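PDB 1TWU: uncharacterized protein YycE from Bacillus subtilis, which is of unknown function but belongs to the glyoxalase/fosfomycin-resistance (vicinal oxygen chelate) superfamily and may be a related enzyme or resistance protein. Local coordinates for residues I13-P18 and D124-V129; G49-L54 and D58-F63; D78-F83 and P111-G116; K97-G102 and V118-P123. All coordinates share one frame; numbering follows the deposited sequence.

Contact 1: residues I13-P18 and D124-V129; sequences IRIARP and DGWRIV
Arg17 lays its guanidinium flat over the indole of Trp126, the two planes only 7° from parallel and their centres 3.7 Å apart. Arg17 CZ sits over the five-membered ring of Trp126, 3.7 Å from its centroid, and Arg17 NE comes to 3.4 Å from Trp126 CE3 beside the ring fusion, while the methylene CD rests over the six-membered ring as a CH-pi partner. A bend at chi3 (57°) turns the end of the arginine so that CD, NE and CZ can all follow the same face. Ile15 adds a looser apolar touch, its CG2 4.3 Å from Trp126 CH2. Further along, a water donates to both Pro18 O (3.0 Å) and Asp124 OD2 (2.8 Å). The Asp124 carboxylate is also held by Gln21 and Thr19, and the turn before Trp126 is fastened by Asp122, which accepts the backbone N-H groups of Asp124 and Trp126. The contact thus joins the first strand of the N-terminal module to the approach to the last strand of the C-terminal module. Its chemistry is that of a buried cation-pi stack: the indole face should stabilise the arginine's positive charge, with the Asp124 carboxylate probably adding a weaker, longer-range attraction.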
loop_
_atom_site.group_PDB
_atom_site.type_symbol
_atom_site.label_atom_id
_atom_site.label_comp_id
_atom_site.label_asym_id
_atom_site.label_seq_id
_atom_site.Cartn_x
_atom_site.Cartn_y
_atom_site.Cartn_z
ATOM N N ILE A 13 -7.532 -6.574 -3.630
ATOM C CA ILE A 13 -6.235 -6.256 -3.044
ATOM C C ILE A 13 -6.450 -5.270 -1.904
ATOM O O ILE A 13 -7.177 -4.280 -2.044
ATOM C CB ILE A 13 -5.254 -5.648 -4.072
ATOM C CG1 ILE A 13 -4.954 -6.673 -5.161
ATOM C CG2 ILE A 13 -3.941 -5.262 -3.384
ATOM C CD1 ILE A 13 -3.967 -6.187 -6.183
ATOM N N ARG A 14 -5.821 -5.564 -0.771
ATOM C CA ARG A 14 -5.937 -4.738 0.415
ATOM C C ARG A 14 -4.589 -4.346 1.010
ATOM O O ARG A 14 -3.676 -5.169 1.108
ATOM C CB ARG A 14 -6.754 -5.475 1.486
ATOM C CG ARG A 14 -6.770 -4.777 2.846
ATOM C CD ARG A 14 -7.494 -5.585 3.909
ATOM N NE ARG A 14 -8.933 -5.656 3.659
ATOM C CZ ARG A 14 -9.804 -6.317 4.419
ATOM N NH1 ARG A 14 -9.393 -6.976 5.492
ATOM N NH2 ARG A 14 -11.093 -6.320 4.104
ATOM N N ILE A 15 -4.475 -3.074 1.384
ATOM C CA ILE A 15 -3.285 -2.547 2.047
ATOM C C ILE A 15 -3.792 -2.356 3.470
ATOM O O ILE A 15 -4.676 -1.525 3.704
ATOM C CB ILE A 15 -2.872 -1.171 1.503
ATOM C CG1 ILE A 15 -2.451 -1.289 0.042
ATOM C CG2 ILE A 15 -1.725 -0.614 2.328
ATOM C CD1 ILE A 15 -1.186 -2.107 -0.162
ATOM N N ALA A 16 -3.266 -3.139 4.410
ATOM C CA ALA A 16 -3.693 -3.051 5.807
ATOM C C ALA A 16 -2.589 -2.474 6.675
ATOM O O ALA A 16 -1.449 -2.926 6.622
ATOM C CB ALA A 16 -4.098 -4.423 6.318
ATOM N N ARG A 17 -2.943 -1.467 7.466
ATOM C CA ARG A 17 -2.005 -0.798 8.361
ATOM C C ARG A 17 -2.589 -0.674 9.763
ATOM O O ARG A 17 -3.789 -0.463 9.931
ATOM C CB ARG A 17 -1.675 0.605 7.835
ATOM C CG ARG A 17 -1.000 0.624 6.467
ATOM C CD ARG A 17 -0.980 2.032 5.874
ATOM N NE ARG A 17 -0.310 2.995 6.744
ATOM C CZ ARG A 17 1.010 3.114 6.861
ATOM N NH1 ARG A 17 1.818 2.328 6.153
ATOM N NH2 ARG A 17 1.523 4.016 7.694
ATOM N N PRO A 18 -1.743 -0.804 10.793
ATOM C CA PRO A 18 -2.174 -0.700 12.190
ATOM C C PRO A 18 -2.211 0.755 12.666
ATOM O O PRO A 18 -1.527 1.613 12.112
ATOM C CB PRO A 18 -1.113 -1.499 12.919
ATOM C CG PRO A 18 0.126 -1.129 12.145
ATOM C CD PRO A 18 -0.337 -1.243 10.709
ATOM N N ASP A 124 -0.843 9.276 11.218
ATOM C CA ASP A 124 0.261 8.463 11.711
ATOM C C ASP A 124 1.571 8.606 10.959
ATOM O O ASP A 124 2.443 7.742 11.058
ATOM C CB ASP A 124 -0.142 6.987 11.770
ATOM C CG ASP A 124 -1.204 6.717 12.826
ATOM O OD1 ASP A 124 -1.078 7.261 13.947
ATOM O OD2 ASP A 124 -2.156 5.957 12.540
ATOM N N GLY A 125 1.706 9.689 10.200
ATOM C CA GLY A 125 2.947 9.944 9.492
ATOM C C GLY A 125 3.162 9.289 8.149
ATOM O O GLY A 125 4.273 9.332 7.619
ATOM N N TRP A 126 2.130 8.657 7.601
ATOM C CA TRP A 126 2.271 8.043 6.289
ATOM C C TRP A 126 2.270 9.229 5.327
ATOM O O TRP A 126 1.486 10.160 5.503
ATOM C CB TRP A 126 1.095 7.102 6.001
ATOM C CG TRP A 126 1.362 6.138 4.867
ATOM C CD1 TRP A 126 2.586 5.803 4.335
ATOM C CD2 TRP A 126 0.394 5.350 4.160
ATOM N NE1 TRP A 126 2.432 4.862 3.347
ATOM C CE2 TRP A 126 1.100 4.566 3.218
ATOM C CE3 TRP A 126 -1.001 5.227 4.234
ATOM C CZ2 TRP A 126 0.455 3.670 2.358
ATOM C CZ3 TRP A 126 -1.640 4.335 3.381
ATOM C CH2 TRP A 126 -0.911 3.570 2.456
ATOM N N ARG A 127 3.164 9.210 4.340
ATOM C CA ARG A 127 3.270 10.300 3.372
ATOM C C ARG A 127 2.270 10.148 2.218
ATOM O O ARG A 127 2.406 9.266 1.368
ATOM C CB ARG A 127 4.699 10.373 2.805
ATOM C CG ARG A 127 5.803 10.706 3.819
ATOM C CD ARG A 127 5.684 12.126 4.330
ATOM N NE ARG A 127 6.647 12.446 5.386
ATOM C CZ ARG A 127 7.850 12.983 5.190
ATOM N NH1 ARG A 127 8.278 13.270 3.969
ATOM N NH2 ARG A 127 8.618 13.267 6.230
ATOM N N ILE A 128 1.261 11.011 2.201
ATOM C CA ILE A 128 0.255 10.976 1.147
ATOM C C ILE A 128 0.657 12.021 0.095
ATOM O O ILE A 128 0.637 13.233 0.343
ATOM C CB ILE A 128 -1.162 11.289 1.710
ATOM C CG1 ILE A 128 -1.404 10.491 2.997
ATOM C CG2 ILE A 128 -2.230 10.927 0.678
ATOM C CD1 ILE A 128 -1.206 8.998 2.847
ATOM N N VAL A 129 1.033 11.542 -1.084
ATOM C CA VAL A 129 1.467 12.429 -2.150
ATOM C C VAL A 129 0.434 12.605 -3.254
ATOM O O VAL A 129 -0.233 11.660 -3.675
ATOM C CB VAL A 129 2.794 11.918 -2.775
ATOM C CG1 VAL A 129 3.366 12.955 -3.746
ATOM C CG2 VAL A 129 3.787 11.608 -1.672
HETATM O O HOH W 1 -1.930 4.099 10.418
#

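Contact 2: residues G49-L54 and D58-F63; sequences GVMFGL and DYHLEF
Phe52 and Phe63 meet at the apolar centre, rim against rim: Phe52 CD2 lies 4.0 Å from Phe63 CD2, each atom near the plane of the other ring, and the side chains cross at roughly a right angle. Beside them, Leu54 from the turn packs its CD2 4.0 Å from CD2 of Leu61, which shares the face of Phe52 and Phe63, and Val50 CG1 touches Phe63 CB more loosely, at 4.3 Å. Helix 22-32 covers this face, with Leu22 and Ile25 against Phe63. The backbones beneath form an antiparallel beta hairpin, the third and fourth strands of the N-terminal beta-alpha-beta-beta-beta module characteristic of the glyoxalase superfamily. Val50 with Phe63 and Phe52 with Leu61 are its hydrogen-bonded pairs; Leu61 N to Phe52 O, 2.9 Å, is nearly straight at 170°. Near the turn, Leu54 N makes a weak bond to Tyr59 O. The other face carries Met51, Glu62 and His60. Met51 and Glu62 run side by side, and a bend at chi2 of Met51 (75°) accompanies the approach of its CE to Glu62 OE2, 3.7 Å away. Glu62 OE1 forms a salt bridge with Arg14, whose NE is hydrogen-bonded to His60 NE2, while Ala57 O takes His60 ND1. Tyr59 reaches into the dimer interface, where its ring stacks on Tyr59 of the second subunit and its hydroxyl bonds Leu54 O of that chain.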
loop_
_atom_site.group_PDB
_atom_site.type_symbol
_atom_site.label_atom_id
_atom_site.label_comp_id
_atom_site.label_asym_id
_atom_site.label_seq_id
_atom_site.Cartn_x
_atom_site.Cartn_y
_atom_site.Cartn_z
ATOM N N GLY A 49 -11.730 -2.118 13.252
ATOM C CA GLY A 49 -11.153 -1.706 11.987
ATOM C C GLY A 49 -12.141 -1.091 11.028
ATOM O O GLY A 49 -13.354 -1.181 11.218
ATOM N N VAL A 50 -11.611 -0.465 9.985
ATOM C CA VAL A 50 -12.438 0.186 8.985
ATOM C C VAL A 50 -11.764 0.044 7.625
ATOM O O VAL A 50 -10.540 0.048 7.529
ATOM C CB VAL A 50 -12.638 1.684 9.343
ATOM C CG1 VAL A 50 -11.307 2.423 9.283
ATOM C CG2 VAL A 50 -13.657 2.310 8.418
ATOM N N MET A 51 -12.567 -0.108 6.578
ATOM C CA MET A 51 -12.038 -0.259 5.232
ATOM C C MET A 51 -12.491 0.908 4.354
ATOM O O MET A 51 -13.662 1.278 4.368
ATOM C CB MET A 51 -12.506 -1.596 4.635
ATOM C CG MET A 51 -12.037 -2.850 5.403
ATOM S SD MET A 51 -12.883 -3.199 6.969
ATOM C CE MET A 51 -12.652 -4.905 7.012
ATOM N N PHE A 52 -11.552 1.491 3.606
ATOM C CA PHE A 52 -11.838 2.620 2.712
ATOM C C PHE A 52 -11.568 2.252 1.258
ATOM O O PHE A 52 -10.511 1.712 0.934
ATOM C CB PHE A 52 -10.984 3.839 3.083
ATOM C CG PHE A 52 -11.263 4.374 4.446
ATOM C CD1 PHE A 52 -12.544 4.810 4.785
ATOM C CD2 PHE A 52 -10.264 4.412 5.410
ATOM C CE1 PHE A 52 -12.826 5.271 6.069
ATOM C CE2 PHE A 52 -10.535 4.873 6.699
ATOM C CZ PHE A 52 -11.821 5.301 7.027
ATOM N N GLY A 53 -12.525 2.556 0.389
ATOM C CA GLY A 53 -12.367 2.242 -1.018
ATOM C C GLY A 53 -11.270 3.063 -1.658
ATOM O O GLY A 53 -11.015 4.195 -1.251
ATOM N N LEU A 54 -10.625 2.503 -2.671
ATOM C CA LEU A 54 -9.545 3.208 -3.337
ATOM C C LEU A 54 -9.630 3.101 -4.863
ATOM O O LEU A 54 -8.700 2.624 -5.513
ATOM C CB LEU A 54 -8.214 2.648 -2.841
ATOM C CG LEU A 54 -7.036 3.604 -2.740
ATOM C CD1 LEU A 54 -7.314 4.695 -1.712
ATOM C CD2 LEU A 54 -5.817 2.798 -2.359
ATOM N N ASP A 58 -12.179 -3.345 -5.073
ATOM C CA ASP A 58 -11.111 -4.056 -5.776
ATOM C C ASP A 58 -9.759 -3.748 -5.156
ATOM O O ASP A 58 -8.937 -4.638 -4.958
ATOM C CB ASP A 58 -11.089 -3.680 -7.258
ATOM C CG ASP A 58 -12.312 -4.184 -8.002
ATOM O OD1 ASP A 58 -12.900 -5.201 -7.567
ATOM O OD2 ASP A 58 -12.677 -3.576 -9.031
ATOM N N TYR A 59 -9.540 -2.470 -4.876
ATOM C CA TYR A 59 -8.319 -1.989 -4.250
ATOM C C TYR A 59 -8.786 -1.092 -3.120
ATOM O O TYR A 59 -9.418 -0.064 -3.363
ATOM C CB TYR A 59 -7.474 -1.163 -5.226
ATOM C CG TYR A 59 -6.916 -1.945 -6.393
ATOM C CD1 TYR A 59 -7.664 -2.133 -7.558
ATOM C CD2 TYR A 59 -5.639 -2.513 -6.328
ATOM C CE1 TYR A 59 -7.151 -2.867 -8.627
ATOM C CE2 TYR A 59 -5.118 -3.247 -7.388
ATOM C CZ TYR A 59 -5.878 -3.422 -8.533
ATOM O OH TYR A 59 -5.364 -4.165 -9.580
ATOM N N HIS A 60 -8.497 -1.483 -1.884
ATOM C CA HIS A 60 -8.906 -0.674 -0.749
ATOM C C HIS A 60 -7.886 -0.689 0.378
ATOM O O HIS A 60 -6.921 -1.463 0.366
ATOM C CB HIS A 60 -10.272 -1.131 -0.213
ATOM C CG HIS A 60 -10.281 -2.527 0.334
ATOM N ND1 HIS A 60 -10.562 -3.632 -0.442
ATOM C CD2 HIS A 60 -10.022 -2.998 1.578
ATOM C CE1 HIS A 60 -10.474 -4.722 0.300
ATOM N NE2 HIS A 60 -10.148 -4.365 1.529
ATOM N N LEU A 61 -8.113 0.188 1.349
ATOM C CA LEU A 61 -7.251 0.311 2.513
ATOM C C LEU A 61 -8.004 -0.226 3.717
ATOM O O LEU A 61 -9.236 -0.194 3.747
ATOM C CB LEU A 61 -6.922 1.784 2.785
ATOM C CG LEU A 61 -6.211 2.644 1.739
ATOM C CD1 LEU A 61 -6.063 4.075 2.258
ATOM C CD2 LEU A 61 -4.847 2.046 1.438
ATOM N N GLU A 62 -7.267 -0.742 4.694
ATOM C CA GLU A 62 -7.867 -1.197 5.941
ATOM C C GLU A 62 -6.998 -0.686 7.084
ATOM O O GLU A 62 -5.772 -0.733 7.017
ATOM C CB GLU A 62 -7.957 -2.720 6.045
ATOM C CG GLU A 62 -8.448 -3.135 7.432
ATOM C CD GLU A 62 -8.379 -4.625 7.703
ATOM O OE1 GLU A 62 -7.444 -5.286 7.203
ATOM O OE2 GLU A 62 -9.253 -5.130 8.441
ATOM N N PHE A 63 -7.634 -0.174 8.126
ATOM C CA PHE A 63 -6.905 0.312 9.293
ATOM C C PHE A 63 -7.459 -0.425 10.501
ATOM O O PHE A 63 -8.680 -0.527 10.678
ATOM C CB PHE A 63 -7.080 1.826 9.455
ATOM C CG PHE A 63 -6.321 2.630 8.434
ATOM C CD1 PHE A 63 -4.980 2.955 8.640
ATOM C CD2 PHE A 63 -6.937 3.036 7.250
ATOM C CE1 PHE A 63 -4.262 3.672 7.685
ATOM C CE2 PHE A 63 -6.229 3.754 6.283
ATOM C CZ PHE A 63 -4.889 4.074 6.500
#

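Contact 3: residues D78-F83 and P111-G116; sequences DSLLVF and PYWSNG
Trp113, the residue that packs on Leu80 and Val82, is carried by a short helical turn closed by a polar bond from Asn115 N to Tyr112 O, 2.9 Å long. No hydrogen bond crosses between the segments, and the indole does the joining. Val82 approaches head-on from the strand: its CG2 lies over the face of the six-membered ring of Trp113 as a CH-pi partner, 4.2 Å from the ring centroid, while its CG1 meets the rim, 3.5 Å from Trp113 CZ3. With CG1 anti to the backbone N (chi1 -170°), the valine presents both branches to the ring. Leu80 meets the pyrrole portion obliquely on the same side of the indole plane, its CD2 3.8 Å from Trp113 NE1. Strand 80-84 opens the C-terminal beta-alpha-beta-beta-beta module, and the turn 111-114 belongs to the connection between that module's second and third strands, so the tryptophan folds this connection back over the sheet. Tyr112 turns the edge of its ring to the opposite face of the indole, its CD2 3.7 Å from that plane. Met131, on the adjacent strand 127-131, also touches Trp113. The second subunit also contributes: Arg14 of that chain packs on Trp113, and its strand containing Ile13 to Ala16 pairs antiparallel with Leu80 to Phe83, continuing the sheet across the interface.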
loop_
_atom_site.group_PDB
_atom_site.type_symbol
_atom_site.label_atom_id
_atom_site.label_comp_id
_atom_site.label_asym_id
_atom_site.label_seq_id
_atom_site.Cartn_x
_atom_site.Cartn_y
_atom_site.Cartn_z
ATOM N N ASP A 78 10.213 7.950 3.181
ATOM C CA ASP A 78 10.200 7.406 1.827
ATOM C C ASP A 78 9.075 6.391 1.608
ATOM O O ASP A 78 8.982 5.773 0.545
ATOM C CB ASP A 78 11.540 6.742 1.497
ATOM C CG ASP A 78 12.664 7.744 1.314
ATOM O OD1 ASP A 78 12.376 8.910 0.975
ATOM O OD2 ASP A 78 13.840 7.356 1.487
ATOM N N SER A 79 8.237 6.207 2.620
ATOM C CA SER A 79 7.113 5.282 2.520
ATOM C C SER A 79 5.913 6.143 2.112
ATOM O O SER A 79 5.367 6.903 2.923
ATOM C CB SER A 79 6.875 4.601 3.864
ATOM O OG SER A 79 6.034 3.484 3.690
ATOM N N LEU A 80 5.518 6.016 0.844
ATOM C CA LEU A 80 4.448 6.822 0.268
ATOM C C LEU A 80 3.203 6.106 -0.265
ATOM O O LEU A 80 3.196 4.897 -0.513
ATOM C CB LEU A 80 5.012 7.634 -0.906
ATOM C CG LEU A 80 6.147 8.669 -0.877
ATOM C CD1 LEU A 80 6.802 8.768 0.481
ATOM C CD2 LEU A 80 7.152 8.303 -1.969
ATOM N N LEU A 81 2.154 6.906 -0.437
ATOM C CA LEU A 81 0.895 6.488 -1.047
ATOM C C LEU A 81 0.726 7.639 -2.035
ATOM O O LEU A 81 0.439 8.766 -1.636
ATOM C CB LEU A 81 -0.279 6.472 -0.061
ATOM C CG LEU A 81 -1.634 6.265 -0.767
ATOM C CD1 LEU A 81 -1.595 4.996 -1.602
ATOM C CD2 LEU A 81 -2.767 6.187 0.245
ATOM N N VAL A 82 0.940 7.364 -3.314
ATOM C CA VAL A 82 0.852 8.408 -4.321
ATOM C C VAL A 82 -0.422 8.422 -5.162
ATOM O O VAL A 82 -0.809 7.416 -5.763
ATOM C CB VAL A 82 2.057 8.344 -5.288
ATOM C CG1 VAL A 82 2.073 9.585 -6.173
ATOM C CG2 VAL A 82 3.356 8.228 -4.507
ATOM N N PHE A 83 -1.071 9.582 -5.192
ATOM C CA PHE A 83 -2.275 9.780 -5.982
ATOM C C PHE A 83 -1.869 10.657 -7.161
ATOM O O PHE A 83 -1.436 11.790 -6.959
ATOM C CB PHE A 83 -3.338 10.515 -5.168
ATOM C CG PHE A 83 -4.052 9.653 -4.160
ATOM C CD1 PHE A 83 -4.959 8.678 -4.574
ATOM C CD2 PHE A 83 -3.839 9.835 -2.793
ATOM C CE1 PHE A 83 -5.647 7.904 -3.643
ATOM C CE2 PHE A 83 -4.522 9.064 -1.854
ATOM C CZ PHE A 83 -5.429 8.096 -2.279
ATOM N N PRO A 111 13.545 15.256 -3.804
ATOM C CA PRO A 111 13.141 16.542 -4.385
ATOM C C PRO A 111 12.264 16.347 -5.623
ATOM O O PRO A 111 11.620 17.282 -6.104
ATOM C CB PRO A 111 14.478 17.207 -4.703
ATOM C CG PRO A 111 15.361 16.038 -5.006
ATOM C CD PRO A 111 15.002 15.068 -3.909
ATOM N N TYR A 112 12.250 15.114 -6.120
ATOM C CA TYR A 112 11.464 14.743 -7.288
ATOM C C TYR A 112 9.974 14.983 -7.056
ATOM O O TYR A 112 9.319 15.661 -7.849
ATOM C CB TYR A 112 11.694 13.267 -7.627
ATOM C CG TYR A 112 10.741 12.736 -8.669
ATOM C CD1 TYR A 112 10.886 13.071 -10.015
ATOM C CD2 TYR A 112 9.659 11.941 -8.301
ATOM C CE1 TYR A 112 9.972 12.628 -10.971
ATOM C CE2 TYR A 112 8.737 11.494 -9.244
ATOM C CZ TYR A 112 8.896 11.842 -10.575
ATOM O OH TYR A 112 7.974 11.407 -11.499
ATOM N N TRP A 113 9.438 14.421 -5.974
ATOM C CA TRP A 113 8.021 14.583 -5.668
ATOM C C TRP A 113 7.701 16.034 -5.338
ATOM O O TRP A 113 6.535 16.418 -5.215
ATOM C CB TRP A 113 7.623 13.682 -4.501
ATOM C CG TRP A 113 7.832 12.237 -4.787
ATOM C CD1 TRP A 113 8.844 11.451 -4.328
ATOM C CD2 TRP A 113 7.029 11.407 -5.635
ATOM N NE1 TRP A 113 8.723 10.177 -4.836
ATOM C CE2 TRP A 113 7.618 10.124 -5.643
ATOM C CE3 TRP A 113 5.869 11.624 -6.390
ATOM C CZ2 TRP A 113 7.086 9.059 -6.378
ATOM C CZ3 TRP A 113 5.341 10.564 -7.122
ATOM C CH2 TRP A 113 5.953 9.297 -7.108
ATOM N N SER A 114 8.750 16.835 -5.196
ATOM C CA SER A 114 8.601 18.245 -4.893
ATOM C C SER A 114 8.296 19.016 -6.176
ATOM O O SER A 114 7.764 20.125 -6.136
ATOM C CB SER A 114 9.880 18.772 -4.253
ATOM O OG SER A 114 9.732 20.134 -3.913
ATOM N N ASN A 115 8.643 18.419 -7.315
ATOM C CA ASN A 115 8.387 19.036 -8.613
ATOM C C ASN A 115 6.976 18.695 -9.066
ATOM O O ASN A 115 6.750 17.652 -9.678
ATOM C CB ASN A 115 9.376 18.539 -9.680
ATOM C CG ASN A 115 10.763 19.155 -9.541
ATOM O OD1 ASN A 115 10.909 20.312 -9.128
ATOM N ND2 ASN A 115 11.791 18.390 -9.911
ATOM N N GLY A 116 6.027 19.573 -8.760
ATOM C CA GLY A 116 4.656 19.329 -9.167
ATOM C C GLY A 116 3.915 18.330 -8.301
ATOM O O GLY A 116 2.968 17.683 -8.761
#

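Contact 4: residues K97-G102 and V118-P123; sequences KLKHMG and VTIEDP
Leu98 faces Ile120 from the last turns of helix 88-100, its CB 4.4 Å from Ile120 CG2; the leucine also packs on Phe130 of the neighbouring strand. One residue on, Lys99 uses its aliphatic part, with CG 4.1 Å from Ile120 CD1 and the two side chains crossing at about a right angle. Ile120 therefore divides its branches, CG2 toward the leucine and the CD1 tip toward the lysine, an arrangement set by CG2 standing anti to the backbone N while CG1 lies anti to the carbonyl carbon (chi1 -54°). This is the helix-on-sheet packing of the C-terminal beta-alpha-beta-beta-beta module, in which the helix lies over one face of the sheet and strand 117-121 supplies the isoleucine. The Lys99 chain bends at chi3 (70°), and its ammonium goes on to a salt bridge with Glu105 on the adjoining strand, so that the aliphatic stem and the charged end tie the helix to two strands. The helix finishes in a Schellman motif at Gly102, which adopts a positive phi of 115° and whose N bonds Lys99 O at 3.0 Å. Just before that glycine, Met101 O receives a hydrogen bond from Arg27 NH2 of helix 22-32.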
loop_
_atom_site.group_PDB
_atom_site.type_symbol
_atom_site.label_atom_id
_atom_site.label_comp_id
_atom_site.label_asym_id
_atom_site.label_seq_id
_atom_site.Cartn_x
_atom_site.Cartn_y
_atom_site.Cartn_z
ATOM N N LYS A 97 -7.943 21.474 1.353
ATOM C CA LYS A 97 -8.947 21.051 2.319
ATOM C C LYS A 97 -8.280 20.335 3.499
ATOM O O LYS A 97 -8.644 20.545 4.654
ATOM C CB LYS A 97 -9.951 20.114 1.638
ATOM C CG LYS A 97 -10.993 19.525 2.580
ATOM C CD LYS A 97 -11.898 18.537 1.863
ATOM C CE LYS A 97 -12.879 17.895 2.829
ATOM N NZ LYS A 97 -13.775 16.907 2.161
ATOM N N LEU A 98 -7.296 19.490 3.198
ATOM C CA LEU A 98 -6.583 18.738 4.227
ATOM C C LEU A 98 -5.765 19.644 5.147
ATOM O O LEU A 98 -5.719 19.428 6.357
ATOM C CB LEU A 98 -5.674 17.682 3.576
ATOM C CG LEU A 98 -6.393 16.561 2.807
ATOM C CD1 LEU A 98 -5.361 15.662 2.155
ATOM C CD2 LEU A 98 -7.297 15.763 3.738
ATOM N N LYS A 99 -5.117 20.655 4.576
ATOM C CA LYS A 99 -4.319 21.581 5.375
ATOM C C LYS A 99 -5.231 22.439 6.255
ATOM O O LYS A 99 -4.888 22.759 7.395
ATOM C CB LYS A 99 -3.464 22.477 4.465
ATOM C CG LYS A 99 -2.487 21.704 3.585
ATOM C CD LYS A 99 -1.607 22.621 2.767
ATOM C CE LYS A 99 -0.620 23.357 3.643
ATOM N NZ LYS A 99 0.362 24.145 2.839
ATOM N N HIS A 100 -6.398 22.802 5.730
ATOM C CA HIS A 100 -7.344 23.605 6.489
ATOM C C HIS A 100 -8.005 22.775 7.582
ATOM O O HIS A 100 -8.543 23.321 8.553
ATOM C CB HIS A 100 -8.388 24.217 5.556
ATOM C CG HIS A 100 -7.828 25.275 4.655
ATOM N ND1 HIS A 100 -8.617 26.088 3.869
ATOM C CD2 HIS A 100 -6.547 25.657 4.419
ATOM C CE1 HIS A 100 -7.850 26.924 3.192
ATOM N NE2 HIS A 100 -6.589 26.683 3.507
ATOM N N MET A 101 -7.956 21.452 7.424
ATOM C CA MET A 101 -8.505 20.545 8.425
ATOM C C MET A 101 -7.451 20.345 9.517
ATOM O O MET A 101 -7.742 19.794 10.574
ATOM C CB MET A 101 -8.891 19.196 7.798
ATOM C CG MET A 101 -10.217 19.226 7.039
ATOM S SD MET A 101 -10.606 17.668 6.265
ATOM C CE MET A 101 -11.240 16.816 7.625
ATOM N N GLY A 102 -6.225 20.798 9.254
ATOM C CA GLY A 102 -5.166 20.683 10.244
ATOM C C GLY A 102 -3.976 19.795 9.912
ATOM O O GLY A 102 -3.030 19.720 10.697
ATOM N N VAL A 118 2.525 17.477 -4.021
ATOM C CA VAL A 118 2.288 17.958 -2.662
ATOM C C VAL A 118 2.182 16.761 -1.722
ATOM O O VAL A 118 1.402 15.844 -1.968
ATOM C CB VAL A 118 0.976 18.767 -2.560
ATOM C CG1 VAL A 118 0.712 19.155 -1.108
ATOM C CG2 VAL A 118 1.060 20.010 -3.432
ATOM N N THR A 119 2.965 16.777 -0.648
ATOM C CA THR A 119 2.957 15.689 0.325
ATOM C C THR A 119 2.322 16.124 1.642
ATOM O O THR A 119 2.744 17.102 2.257
ATOM C CB THR A 119 4.385 15.184 0.616
ATOM O OG1 THR A 119 5.001 14.767 -0.608
ATOM C CG2 THR A 119 4.346 14.004 1.585
ATOM N N ILE A 120 1.292 15.393 2.059
ATOM C CA ILE A 120 0.580 15.674 3.304
ATOM C C ILE A 120 0.720 14.434 4.174
ATOM O O ILE A 120 0.547 13.320 3.683
ATOM C CB ILE A 120 -0.937 15.906 3.058
ATOM C CG1 ILE A 120 -1.158 16.997 1.994
ATOM C CG2 ILE A 120 -1.621 16.250 4.366
ATOM C CD1 ILE A 120 -0.554 18.353 2.316
ATOM N N GLU A 121 1.042 14.606 5.451
ATOM C CA GLU A 121 1.157 13.441 6.331
ATOM C C GLU A 121 -0.200 13.085 6.913
ATOM O O GLU A 121 -0.971 13.971 7.286
ATOM C CB GLU A 121 2.111 13.705 7.487
ATOM C CG GLU A 121 3.539 13.939 7.099
ATOM C CD GLU A 121 4.447 13.925 8.313
ATOM O OE1 GLU A 121 4.109 14.594 9.314
ATOM O OE2 GLU A 121 5.496 13.244 8.263
ATOM N N ASP A 122 -0.500 11.792 6.990
ATOM C CA ASP A 122 -1.771 11.376 7.559
ATOM C C ASP A 122 -1.553 11.373 9.075
ATOM O O ASP A 122 -0.435 11.616 9.531
ATOM C CB ASP A 122 -2.204 10.010 6.974
ATOM C CG ASP A 122 -1.597 8.806 7.687
ATOM O OD1 ASP A 122 -0.593 8.934 8.423
ATOM O OD2 ASP A 122 -2.136 7.696 7.481
ATOM N N PRO A 123 -2.605 11.129 9.873
ATOM C CA PRO A 123 -2.450 11.127 11.333
ATOM C C PRO A 123 -1.264 10.335 11.907
ATOM O O PRO A 123 -0.732 10.691 12.965
ATOM C CB PRO A 123 -3.795 10.587 11.816
ATOM C CG PRO A 123 -4.737 11.074 10.773
ATOM C CD PRO A 123 -3.988 10.793 9.499
#

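From the N terminus, the strand carrying 13-18 opens the long loop that contact 1 closes at 124-129, binding the N-terminal module to the C-terminal one. Everything else nests inside it. Contact 2 comes first, a short hairpin closure that ends before contact 3 begins; its strand 59-66 lies beside strand 12-18 in the N-terminal sheet. Contacts 3 and 4 then cross, their segments alternating along the chain: 78-83 and 97-102 are followed by their partners 111-116 and 118-123. Both reach the C-terminal sheet, where strand 127-131 of contact 1 lies between strands 80-84 and 117-121. Contacts 2 and 3 touch through Leu54 and Phe83.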